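Putative carbohydrate-active enzyme (Uncultured organism, PDB 5WH8) probably hydrolyses glycosidic bonds in cellulose-like polysaccharides, this chain being the glycoside hydrolase family 5 domain of a longer multi-modular cellulase. Local coordinates at residues Arg32-His37 with Lys56-Asp61; Ile62-Ile67 with Val269-Ala274; Cys104-His109 with Lys140-Glu145; Gly247-Asp252 with Val296-Gln301. One frame throughout, in Å; residues are numbered along the deposited sequence.

Interaction 1 of 4, residues Arg32-His37 with Lys56-Asp61; sequences RGMSSH and KDWNID. With EDO (1,2-ethanediol), chain M.
Arg32 and Asp61 meet at the start of the first strand of a (beta/alpha)8 barrel, where the loop after helix 48-56 leads into strand 62-68. Asp61 N donates to Arg32 O at 2.9 Å. In return Arg32 N donates at 3.0 Å to Asp61 OD2, which accepts on the lone pair that faces away from the other carboxylate oxygen. One residue thus holds both polar backbone atoms of Arg32. A chi1 of -59° keeps the Asp61 carboxylate beside its own backbone N, within reach of the strand. The guanidinium makes no direct bond to it, since Asp61 OD2 lies well out of the guanidinium plane. A water joins them instead: it accepts from Arg32 NH2 and donates to Asp61 OD2 and Asn59 O.

Farther along the strand, Ile60 CB packs on Gly33 CA at 4.0 Å. Met34 crosses Ile60 and Trp58 at about right angles, and its CG lies 4.0 Å from Ile60 CG2. In the Met-aromatic contact, Met34 SD sits obliquely to the indole, 4.1 Å from Trp58 CZ3.

The second shell fixes the polar ends. Leu307 of helix 298-307 covers Trp58 and Ile60. Asp61 OD1 has a salt bridge to Lys311 and a hydrogen bond to Tyr313. Arg32 bonds the carbonyls of Gln309 and Pro310, and Trp58 NE1 donates to Trp293 O.

Interaction 2 of 4, residues Ile62-Ile67 with Val269-Ala274; sequences IFRLAI and VNWSFA. With EDO (1,2-ethanediol), chain M.
Arg64 and Val269 touch inside the barrel, on two strands that both flank strand 32-36. No hydrogen bond links the two segments; side chains make the contact. Val269 has CG1 anti to the backbone N (chi1 -178°). This sets CG1 against Arg64 CB at 3.9 Å. The other branch, CG2, meets Ile62 CG2 at 4.2 Å.

Arg64 is extended from CG to NE, with a chi1 of 173°, and its guanidinium passes Val269 and arrives beside Trp271. Arg64 NH1 lies 4.1 Å from Trp271 CZ3. The two flat groups meet edge to edge with planes 76° apart, so the guanidinium does not lie over the indole face. Arg64 forms salt bridges to Glu145 and Glu237, and hydrogen bonds to Asn148 and Ser35. These partners probably hold the guanidinium in one orientation.

Ala66 CB also reaches the indole edge, 4.2 Å from Trp271 CZ3. On the far edge, Trp271 NE1 donates to O1 of a bound ethanediol at 3.1 Å. The peptide bond between Trp271 and Ser272 is cis, and Ser272 CB lies over one indole face, toward the rim.

On the outer side of the barrel, Phe273 CB meets the ring edge of Phe63, 4.3 Å from Phe63 CE1. Leu54 of helix 48-56 touches both phenylalanine side chains. A tryptophan followed by a non-proline cis peptide at the end of the eighth strand is a recurring feature of family 5 and related glycoside hydrolases, and this tryptophan probably lines the substrate-binding cleft here too.

Interaction 3 of 4, residues Cys104-His109 with Lys140-Glu145; sequences CIIDWH and KHVLYE. With EDO (1,2-ethanediol), chain B.
The carboxylates of Asp107 and Glu145 stack side by side, pointing the same way with planes 24° apart. Asp107 OD1 and Glu145 OE1 come within 3.9 Å of each other, with Arg64 close by. Thr236 hydrogen-bonds Glu145 OE2. At the edge of the His109 ring, ND1 donates to Asp107 OD2 at 2.7 Å, on the lone pair on the side of the other oxygen; the oxygen is tilted slightly from the ring plane. On the opposite side of the sheet, Ile106 CD1 meets the edge of the Tyr144 ring, 4.1 Å from Tyr144 CE1. The His141 ring has Val142 CG1 over one face, while Cys104 CB approaches it obliquely.

Glu145 is extended, with CG anti to the backbone N (chi1 -179°). This brings its carboxylate over the neighbouring strand, where Glu145 OE1 is 3.4 Å from both Asp107 CB and Ile105 CG2.

The backbones pair in parallel. Leu143 N and Glu145 N donate to the carbonyls of Cys104 and Ile106. Cys104 N, Ile106 N and Trp108 N donate to those of His141, Leu143 and Glu145. At the start of strand 142-145, one ethanediol donates to both Lys140 O and Val142 O.

Ile105, Asp107, Leu143 and Glu145 face the barrel interior. Cys104, Ile106, Val142 and Tyr144 face the helices, with Phe128 and Trp129 of helix 122-135 packed on Ile106. The two strands and that helix form a beta-alpha-beta unit that supplies the third and fourth strands of the TIM barrel.

Interaction 4 of 4, residues Gly247-Asp252 with Val296-Gln301; sequences GGVYFD and VSESGQ. With EDO (1,2-ethanediol), chain E.
Phe251 and Glu298 are brought together by two different first torsions. Phe251 has chi1 -66°, which swings its ring out from the first turn of helix 251-263. Glu298 has chi1 -177° and is extended to its carboxylate, so its chain runs out to the ring. The site lies on the outside of the (beta/alpha)8 barrel, where the amino ends of helices 251-263 and 298-307 come together. These helices follow the seventh and eighth strands.

Glu298 CG lies in the plane of the Phe251 ring, at its edge, 3.9 Å from Phe251 CE2. The carboxylate is turned steeply to the ring, with planes 76° apart. The tip of the ring also reaches the helix backbone: Phe251 CZ is 3.7 Å from Glu298 O and 4.0 Å from Ser299 CA. Val249 CG2 sits over one face of Phe251, toward the rim, and is 3.9 Å from Glu298 CD. Val249 CG2 thus touches both the ring face and the carboxylate. Its other branch, CG1, is 4.4 Å from Ser299 CB.

No hydrogen bond joins the two segments, and the contact is only partly buried. Thr240 links them from outside: it packs on Val249 and Phe251, and its hydroxyl is hydrogen-bonded to Ser299 OG. Tyr302, one turn along helix 298-307, stacks with Phe251. An ethanediol bonds weakly to Gln301 OE1.

Ser297 is the N-cap of helix 298-307. Its OG also bonds Ala281 O, and Gly300 N donates to Ser297 OG at 3.0 Å.

Interactions 1, 2 and 3 share the eight-stranded barrel. Strand 32-36 of interaction 1 separates the two segments of interaction 2, and Ser35 O probably accepts a bond from Phe273 N at 2.8 Å. Interaction 3 is nested in the chain between the halves of interaction 2. The two join where Arg64 NE meets Glu145 OE1 at 2.8 Å. One ethanediol touches both His37 of interaction 1 and Trp271 of interaction 2, and also bonds Glu278; it may mark part of the substrate cleft. Interaction 4 is peripheral, about 26 Å from interaction 3 between centres. It touches interaction 1 through Trp58 CZ2 and Val296 CG1, 3.5 Å apart.

Interaction 1 of 4, residues Arg32-His37 with Lys56-Asp61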
# COMPACT_ATOMS: atom_id res chain seq x y z
N ARG A 32 4.81 0.92 -8.91
CA ARG A 32 5.07 2.22 -8.33
C ARG A 32 3.77 3.01 -8.23
O ARG A 32 3.04 3.10 -9.22
CB ARG A 32 6.09 3.01 -9.18
CG ARG A 32 7.36 2.18 -9.51
CD ARG A 32 8.30 2.93 -10.47
NE ARG A 32 7.62 3.26 -11.71
CZ ARG A 32 8.15 3.21 -12.94
NH1 ARG A 32 9.42 2.84 -13.14
NH2 ARG A 32 7.39 3.53 -13.97
N GLY A 33 3.45 3.57 -7.07
CA GLY A 33 2.24 4.37 -7.00
C GLY A 33 2.13 5.28 -5.79
O GLY A 33 3.14 5.68 -5.17
N MET A 34 0.88 5.59 -5.43
CA MET A 34 0.55 6.59 -4.40
C MET A 34 -0.40 6.04 -3.36
O MET A 34 -1.25 5.19 -3.67
CB MET A 34 -0.10 7.83 -5.02
CG MET A 34 0.78 8.62 -5.97
SD MET A 34 2.23 9.37 -5.16
CE MET A 34 1.49 10.50 -3.97
N SER A 35 -0.24 6.51 -2.14
CA SER A 35 -1.18 6.26 -1.03
C SER A 35 -2.12 7.44 -0.78
O SER A 35 -1.71 8.60 -0.85
CB SER A 35 -0.41 5.99 0.27
OG SER A 35 -1.28 5.62 1.34
N SER A 36 -3.37 7.13 -0.44
CA SER A 36 -4.23 8.15 0.16
C SER A 36 -3.67 8.57 1.49
O SER A 36 -2.87 7.86 2.12
CB SER A 36 -5.67 7.62 0.35
OG SER A 36 -5.77 6.71 1.44
N HIS A 37 -4.11 9.74 1.96
CA HIS A 37 -3.98 10.12 3.37
C HIS A 37 -5.25 9.56 4.05
O HIS A 37 -5.89 8.66 3.49
CB HIS A 37 -3.84 11.65 3.47
CG HIS A 37 -3.19 12.18 4.71
ND1 HIS A 37 -3.75 12.06 5.96
CD2 HIS A 37 -2.06 12.91 4.88
CE1 HIS A 37 -2.97 12.66 6.86
NE2 HIS A 37 -1.94 13.18 6.22
N LYS A 56 -3.61 8.45 -15.80
CA LYS A 56 -3.28 8.97 -17.12
C LYS A 56 -2.13 9.98 -17.13
O LYS A 56 -1.37 10.01 -18.11
CB LYS A 56 -4.50 9.62 -17.77
CG LYS A 56 -5.70 8.70 -17.95
CD LYS A 56 -5.41 7.45 -18.79
CE LYS A 56 -5.16 7.76 -20.25
NZ LYS A 56 -4.96 6.52 -21.05
N ASP A 57 -2.01 10.80 -16.09
CA ASP A 57 -1.00 11.86 -16.02
C ASP A 57 0.21 11.55 -15.13
O ASP A 57 1.32 11.93 -15.45
CB ASP A 57 -1.63 13.17 -15.52
CG ASP A 57 -2.86 13.60 -16.31
OD1 ASP A 57 -2.92 13.35 -17.54
OD2 ASP A 57 -3.77 14.19 -15.70
N TRP A 58 0.01 10.89 -13.99
CA TRP A 58 1.16 10.55 -13.14
C TRP A 58 1.70 9.14 -13.44
O TRP A 58 2.75 8.79 -12.92
CB TRP A 58 0.83 10.62 -11.64
CG TRP A 58 0.35 11.92 -11.03
CD1 TRP A 58 -0.51 12.85 -11.58
CD2 TRP A 58 0.68 12.40 -9.73
NE1 TRP A 58 -0.73 13.87 -10.68
CE2 TRP A 58 -0.01 13.62 -9.54
CE3 TRP A 58 1.48 11.91 -8.70
CZ2 TRP A 58 0.08 14.35 -8.36
CZ3 TRP A 58 1.58 12.63 -7.54
CH2 TRP A 58 0.88 13.84 -7.36
N ASN A 59 0.97 8.34 -14.22
CA ASN A 59 1.44 7.01 -14.63
C ASN A 59 1.56 6.02 -13.46
O ASN A 59 2.45 5.16 -13.46
CB ASN A 59 2.78 7.11 -15.36
CG ASN A 59 2.76 8.16 -16.46
OD1 ASN A 59 3.45 9.18 -16.40
ND2 ASN A 59 1.94 7.91 -17.47
N ILE A 60 0.67 6.10 -12.46
CA ILE A 60 0.77 5.17 -11.34
C ILE A 60 0.34 3.77 -11.75
O ILE A 60 -0.47 3.61 -12.68
CB ILE A 60 -0.07 5.59 -10.09
CG1 ILE A 60 -1.59 5.54 -10.32
CG2 ILE A 60 0.39 6.97 -9.57
CD1 ILE A 60 -2.41 5.65 -9.03
N ASP A 61 0.88 2.78 -11.06
CA ASP A 61 0.54 1.37 -11.27
C ASP A 61 -0.43 0.85 -10.22
O ASP A 61 -1.04 -0.21 -10.41
CB ASP A 61 1.77 0.49 -11.21
CG ASP A 61 2.82 0.84 -12.24
OD1 ASP A 61 2.48 1.01 -13.43
OD2 ASP A 61 4.00 0.94 -11.82
C1 EDO M . 0.87 12.54 8.37
O1 EDO M . 1.29 13.16 7.15
C2 EDO M . 0.33 13.52 9.43
O2 EDO M . -0.47 14.58 8.86
O HOH W 1 4.77 3.65 -12.57

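Interaction 2 of 4, residues Ile62-Ile67 with Val269-Ala274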
# COMPACT_ATOMS: atom_id res chain seq x y z
N ILE A 62 -0.52 1.56 -9.10
CA ILE A 62 -1.17 1.06 -7.89
C ILE A 62 -1.60 2.27 -7.01
O ILE A 62 -0.90 3.30 -6.97
CB ILE A 62 -0.21 0.11 -7.12
CG1 ILE A 62 -0.89 -0.51 -5.88
CG2 ILE A 62 1.09 0.80 -6.76
CD1 ILE A 62 -0.13 -1.75 -5.41
N PHE A 63 -2.75 2.14 -6.34
CA PHE A 63 -3.23 3.13 -5.38
C PHE A 63 -3.56 2.43 -4.08
O PHE A 63 -4.12 1.34 -4.08
CB PHE A 63 -4.49 3.88 -5.89
CG PHE A 63 -4.81 5.12 -5.11
CD1 PHE A 63 -4.02 6.25 -5.20
CD2 PHE A 63 -5.88 5.15 -4.23
CE1 PHE A 63 -4.28 7.38 -4.45
CE2 PHE A 63 -6.15 6.28 -3.47
CZ PHE A 63 -5.37 7.39 -3.59
N ARG A 64 -3.22 3.06 -2.96
CA ARG A 64 -3.45 2.48 -1.64
C ARG A 64 -4.51 3.27 -0.88
O ARG A 64 -4.42 4.49 -0.75
CB ARG A 64 -2.12 2.45 -0.87
CG ARG A 64 -2.20 2.03 0.59
CD ARG A 64 -0.81 2.07 1.13
NE ARG A 64 -0.52 1.56 2.46
CZ ARG A 64 -0.13 2.29 3.51
NH1 ARG A 64 -0.11 3.62 3.49
NH2 ARG A 64 0.22 1.67 4.61
N LEU A 65 -5.50 2.54 -0.36
CA LEU A 65 -6.60 3.08 0.42
C LEU A 65 -6.25 2.92 1.90
O LEU A 65 -6.38 1.84 2.46
CB LEU A 65 -7.92 2.36 0.07
CG LEU A 65 -8.33 2.38 -1.40
CD1 LEU A 65 -9.54 1.49 -1.57
CD2 LEU A 65 -8.63 3.76 -1.89
N ALA A 66 -5.80 4.01 2.50
CA ALA A 66 -5.43 4.01 3.92
C ALA A 66 -6.68 4.21 4.77
O ALA A 66 -7.16 5.34 4.92
CB ALA A 66 -4.41 5.11 4.20
N ILE A 67 -7.18 3.10 5.31
CA ILE A 67 -8.41 3.08 6.08
C ILE A 67 -8.06 3.15 7.57
O ILE A 67 -7.79 2.14 8.20
CB ILE A 67 -9.22 1.82 5.75
CG1 ILE A 67 -9.57 1.79 4.26
CG2 ILE A 67 -10.51 1.74 6.57
CD1 ILE A 67 -9.57 0.42 3.69
N VAL A 269 5.09 2.72 -2.74
CA VAL A 269 3.88 3.54 -2.67
C VAL A 269 4.21 4.78 -1.81
O VAL A 269 4.57 4.65 -0.66
CB VAL A 269 2.72 2.76 -2.05
CG1 VAL A 269 1.46 3.60 -2.02
CG2 VAL A 269 2.47 1.44 -2.82
N ASN A 270 4.07 5.96 -2.39
CA ASN A 270 4.43 7.22 -1.71
C ASN A 270 3.30 7.82 -0.87
O ASN A 270 2.14 7.91 -1.33
CB ASN A 270 4.88 8.27 -2.77
CG ASN A 270 5.22 9.62 -2.17
OD1 ASN A 270 4.54 10.60 -2.41
ND2 ASN A 270 6.29 9.67 -1.38
N TRP A 271 3.65 8.27 0.33
CA TRP A 271 2.77 9.07 1.20
C TRP A 271 2.97 10.57 0.94
O TRP A 271 4.09 11.05 1.16
CB TRP A 271 3.10 8.76 2.66
CG TRP A 271 2.16 9.41 3.64
CD1 TRP A 271 2.30 10.63 4.21
CD2 TRP A 271 0.95 8.85 4.17
NE1 TRP A 271 1.25 10.88 5.06
CE2 TRP A 271 0.40 9.80 5.04
CE3 TRP A 271 0.27 7.64 3.97
CZ2 TRP A 271 -0.80 9.59 5.72
CZ3 TRP A 271 -0.91 7.43 4.64
CH2 TRP A 271 -1.43 8.39 5.51
N SER A 272 1.96 11.35 0.53
CA SER A 272 0.56 10.92 0.30
C SER A 272 -0.02 11.78 -0.81
O SER A 272 0.47 12.89 -1.07
CB SER A 272 -0.31 11.08 1.55
OG SER A 272 -0.55 12.45 1.79
N PHE A 273 -1.08 11.27 -1.44
CA PHE A 273 -1.88 12.05 -2.38
C PHE A 273 -2.96 12.80 -1.62
O PHE A 273 -4.04 12.25 -1.34
CB PHE A 273 -2.52 11.14 -3.43
CG PHE A 273 -3.17 11.90 -4.56
CD1 PHE A 273 -2.42 12.54 -5.52
CD2 PHE A 273 -4.55 11.96 -4.65
CE1 PHE A 273 -3.04 13.23 -6.58
CE2 PHE A 273 -5.17 12.63 -5.69
CZ PHE A 273 -4.42 13.27 -6.65
N ALA A 274 -2.64 14.04 -1.26
CA ALA A 274 -3.50 14.89 -0.44
C ALA A 274 -2.95 16.30 -0.59
O ALA A 274 -1.80 16.47 -1.03
CB ALA A 274 -3.48 14.44 1.01
C1 EDO M . 0.87 12.54 8.37
O1 EDO M . 1.29 13.16 7.15
C2 EDO M . 0.33 13.52 9.43
O2 EDO M . -0.47 14.58 8.86

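Interaction 3 of 4, residues Cys104-His109 with Lys140-Glu145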
# COMPACT_ATOMS: atom_id res chain seq x y z
N CYS A 104 -4.93 -2.14 -6.45
CA CYS A 104 -5.53 -1.43 -5.33
C CYS A 104 -5.19 -2.14 -4.03
O CYS A 104 -5.57 -3.30 -3.86
CB CYS A 104 -7.04 -1.34 -5.50
SG CYS A 104 -7.91 -0.43 -4.22
N ILE A 105 -4.53 -1.43 -3.12
CA ILE A 105 -4.27 -1.96 -1.78
C ILE A 105 -5.36 -1.48 -0.84
O ILE A 105 -5.57 -0.27 -0.70
CB ILE A 105 -2.91 -1.52 -1.21
CG1 ILE A 105 -1.76 -1.98 -2.10
CG2 ILE A 105 -2.72 -2.09 0.18
CD1 ILE A 105 -0.40 -1.42 -1.71
N ILE A 106 -6.04 -2.45 -0.22
CA ILE A 106 -6.97 -2.20 0.88
C ILE A 106 -6.15 -2.29 2.15
O ILE A 106 -5.70 -3.39 2.53
CB ILE A 106 -8.13 -3.22 0.87
CG1 ILE A 106 -8.90 -3.14 -0.45
CG2 ILE A 106 -9.06 -2.99 2.07
CD1 ILE A 106 -10.04 -4.17 -0.59
N ASP A 107 -5.92 -1.14 2.78
CA ASP A 107 -5.02 -1.06 3.95
C ASP A 107 -5.79 -0.79 5.25
O ASP A 107 -6.38 0.28 5.44
CB ASP A 107 -3.96 0.02 3.66
CG ASP A 107 -3.31 0.61 4.90
OD1 ASP A 107 -3.11 -0.08 5.93
OD2 ASP A 107 -2.98 1.83 4.82
N TRP A 108 -5.82 -1.81 6.12
CA TRP A 108 -6.38 -1.68 7.47
C TRP A 108 -5.33 -0.94 8.31
O TRP A 108 -4.34 -1.51 8.80
CB TRP A 108 -6.71 -3.06 8.03
CG TRP A 108 -7.35 -3.11 9.40
CD1 TRP A 108 -6.77 -3.53 10.57
CD2 TRP A 108 -8.71 -2.76 9.74
NE1 TRP A 108 -7.68 -3.48 11.61
CE2 TRP A 108 -8.87 -3.00 11.12
CE3 TRP A 108 -9.79 -2.26 9.00
CZ2 TRP A 108 -10.07 -2.75 11.78
CZ3 TRP A 108 -10.98 -2.02 9.65
CH2 TRP A 108 -11.12 -2.25 11.03
N HIS A 109 -5.53 0.37 8.44
CA HIS A 109 -4.43 1.29 8.76
C HIS A 109 -4.33 1.53 10.26
O HIS A 109 -4.70 2.59 10.75
CB HIS A 109 -4.63 2.62 7.99
CG HIS A 109 -3.41 3.51 7.91
ND1 HIS A 109 -2.45 3.36 6.94
CD2 HIS A 109 -3.05 4.62 8.62
CE1 HIS A 109 -1.54 4.31 7.06
NE2 HIS A 109 -1.88 5.09 8.07
N LYS A 140 -9.12 -9.38 -9.50
CA LYS A 140 -7.72 -9.75 -9.71
C LYS A 140 -6.76 -8.67 -9.23
O LYS A 140 -5.59 -8.95 -9.03
CB LYS A 140 -7.42 -9.99 -11.20
CG LYS A 140 -7.88 -11.31 -11.77
CD LYS A 140 -7.25 -11.46 -13.16
CE LYS A 140 -7.60 -12.76 -13.82
NZ LYS A 140 -6.85 -12.88 -15.10
N HIS A 141 -7.25 -7.44 -9.09
CA HIS A 141 -6.36 -6.30 -8.92
C HIS A 141 -6.15 -5.85 -7.47
O HIS A 141 -5.36 -4.93 -7.23
CB HIS A 141 -6.88 -5.11 -9.72
CG HIS A 141 -8.14 -4.51 -9.19
ND1 HIS A 141 -9.31 -5.23 -9.06
CD2 HIS A 141 -8.42 -3.25 -8.79
CE1 HIS A 141 -10.25 -4.44 -8.58
NE2 HIS A 141 -9.74 -3.23 -8.42
N VAL A 142 -6.85 -6.47 -6.51
CA VAL A 142 -6.70 -6.07 -5.10
C VAL A 142 -5.57 -6.81 -4.37
O VAL A 142 -5.24 -7.97 -4.67
CB VAL A 142 -8.01 -6.27 -4.29
CG1 VAL A 142 -9.12 -5.37 -4.81
CG2 VAL A 142 -8.46 -7.74 -4.28
N LEU A 143 -4.97 -6.11 -3.42
CA LEU A 143 -4.02 -6.69 -2.45
C LEU A 143 -4.52 -6.32 -1.06
O LEU A 143 -5.06 -5.23 -0.89
CB LEU A 143 -2.59 -6.19 -2.64
CG LEU A 143 -1.90 -6.52 -3.97
CD1 LEU A 143 -2.30 -5.51 -5.02
CD2 LEU A 143 -0.39 -6.52 -3.84
N TYR A 144 -4.33 -7.20 -0.08
CA TYR A 144 -4.87 -7.01 1.27
C TYR A 144 -3.75 -6.69 2.28
O TYR A 144 -2.93 -7.56 2.61
CB TYR A 144 -5.66 -8.28 1.69
CG TYR A 144 -6.83 -8.68 0.77
CD1 TYR A 144 -7.69 -7.72 0.23
CD2 TYR A 144 -7.08 -10.03 0.49
CE1 TYR A 144 -8.77 -8.11 -0.56
CE2 TYR A 144 -8.12 -10.41 -0.30
CZ TYR A 144 -8.97 -9.45 -0.83
OH TYR A 144 -10.04 -9.84 -1.61
N GLU A 145 -3.69 -5.45 2.76
CA GLU A 145 -2.69 -5.02 3.74
C GLU A 145 -3.37 -5.03 5.12
O GLU A 145 -4.12 -4.11 5.46
CB GLU A 145 -2.13 -3.64 3.38
CG GLU A 145 -1.06 -3.11 4.34
CD GLU A 145 -0.41 -1.81 3.91
OE1 GLU A 145 -0.86 -1.21 2.91
OE2 GLU A 145 0.54 -1.37 4.60
C1 EDO B . -3.23 -10.10 -6.36
O1 EDO B . -3.37 -9.87 -4.97
C2 EDO B . -2.92 -8.79 -7.05
O2 EDO B . -2.94 -9.02 -8.45

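Interaction 4 of 4, residues Gly247-Asp252 with Val296-Gln301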
# COMPACT_ATOMS: atom_id res chain seq x y z
N GLY A 247 8.36 19.19 7.28
CA GLY A 247 9.71 19.68 7.47
C GLY A 247 10.47 19.66 6.16
O GLY A 247 9.89 19.83 5.08
N GLY A 248 11.78 19.46 6.23
CA GLY A 248 12.58 19.42 5.02
C GLY A 248 12.29 18.22 4.15
O GLY A 248 11.70 17.24 4.61
N VAL A 249 12.68 18.31 2.88
CA VAL A 249 12.63 17.15 1.96
C VAL A 249 14.07 16.69 1.74
O VAL A 249 15.01 17.49 1.73
CB VAL A 249 11.95 17.46 0.61
CG1 VAL A 249 10.43 17.62 0.80
CG2 VAL A 249 12.55 18.70 -0.03
N TYR A 250 14.22 15.38 1.63
CA TYR A 250 15.52 14.71 1.59
C TYR A 250 15.63 13.84 0.34
O TYR A 250 15.60 12.62 0.39
CB TYR A 250 15.70 13.88 2.85
CG TYR A 250 15.72 14.69 4.13
CD1 TYR A 250 14.55 15.16 4.72
CD2 TYR A 250 16.92 14.97 4.77
CE1 TYR A 250 14.59 15.89 5.89
CE2 TYR A 250 16.95 15.70 5.94
CZ TYR A 250 15.79 16.17 6.49
OH TYR A 250 15.82 16.89 7.68
N PHE A 251 15.79 14.48 -0.80
CA PHE A 251 15.74 13.79 -2.08
C PHE A 251 17.01 12.98 -2.38
O PHE A 251 16.93 11.97 -3.10
CB PHE A 251 15.49 14.80 -3.20
CG PHE A 251 14.14 15.47 -3.16
CD1 PHE A 251 13.01 14.80 -2.72
CD2 PHE A 251 14.01 16.78 -3.57
CE1 PHE A 251 11.77 15.43 -2.70
CE2 PHE A 251 12.77 17.42 -3.55
CZ PHE A 251 11.65 16.75 -3.11
N ASP A 252 18.17 13.41 -1.88
CA ASP A 252 19.39 12.63 -2.11
C ASP A 252 19.29 11.26 -1.43
O ASP A 252 19.61 10.22 -2.03
CB ASP A 252 20.63 13.39 -1.61
CG ASP A 252 20.96 14.62 -2.46
OD1 ASP A 252 20.84 14.55 -3.70
OD2 ASP A 252 21.34 15.65 -1.88
N VAL A 296 1.23 19.99 -8.33
CA VAL A 296 2.08 19.26 -7.39
C VAL A 296 2.94 20.18 -6.52
O VAL A 296 3.33 21.28 -6.93
CB VAL A 296 3.02 18.28 -8.11
CG1 VAL A 296 2.22 17.10 -8.67
CG2 VAL A 296 3.81 18.95 -9.20
N SER A 297 3.21 19.70 -5.32
CA SER A 297 4.20 20.27 -4.41
C SER A 297 5.62 19.91 -4.86
O SER A 297 5.80 19.18 -5.83
CB SER A 297 3.97 19.72 -3.01
OG SER A 297 4.22 18.31 -3.02
N GLU A 298 6.62 20.38 -4.10
CA GLU A 298 8.00 20.02 -4.39
C GLU A 298 8.17 18.49 -4.30
O GLU A 298 8.77 17.86 -5.20
CB GLU A 298 8.96 20.74 -3.44
CG GLU A 298 10.42 20.49 -3.72
CD GLU A 298 11.36 21.23 -2.75
OE1 GLU A 298 10.88 21.78 -1.74
OE2 GLU A 298 12.58 21.26 -3.02
N SER A 299 7.64 17.88 -3.24
CA SER A 299 7.69 16.42 -3.10
C SER A 299 6.89 15.70 -4.21
O SER A 299 7.36 14.73 -4.80
CB SER A 299 7.18 15.98 -1.71
OG SER A 299 7.28 14.56 -1.51
N GLY A 300 5.70 16.20 -4.53
CA GLY A 300 4.91 15.62 -5.60
C GLY A 300 5.59 15.68 -6.98
O GLY A 300 5.48 14.77 -7.81
N GLN A 301 6.30 16.77 -7.22
CA GLN A 301 7.04 16.93 -8.48
C GLN A 301 8.12 15.85 -8.60
O GLN A 301 8.27 15.22 -9.65
CB GLN A 301 7.63 18.34 -8.56
CG GLN A 301 8.46 18.61 -9.79
CD GLN A 301 8.91 20.07 -9.85
OE1 GLN A 301 8.49 20.84 -10.73
NE2 GLN A 301 9.74 20.46 -8.89
C1 EDO E . 6.69 23.10 -6.42
O1 EDO E . 6.92 24.45 -6.84
C2 EDO E . 6.04 22.34 -7.56
O2 EDO E . 6.89 22.40 -8.70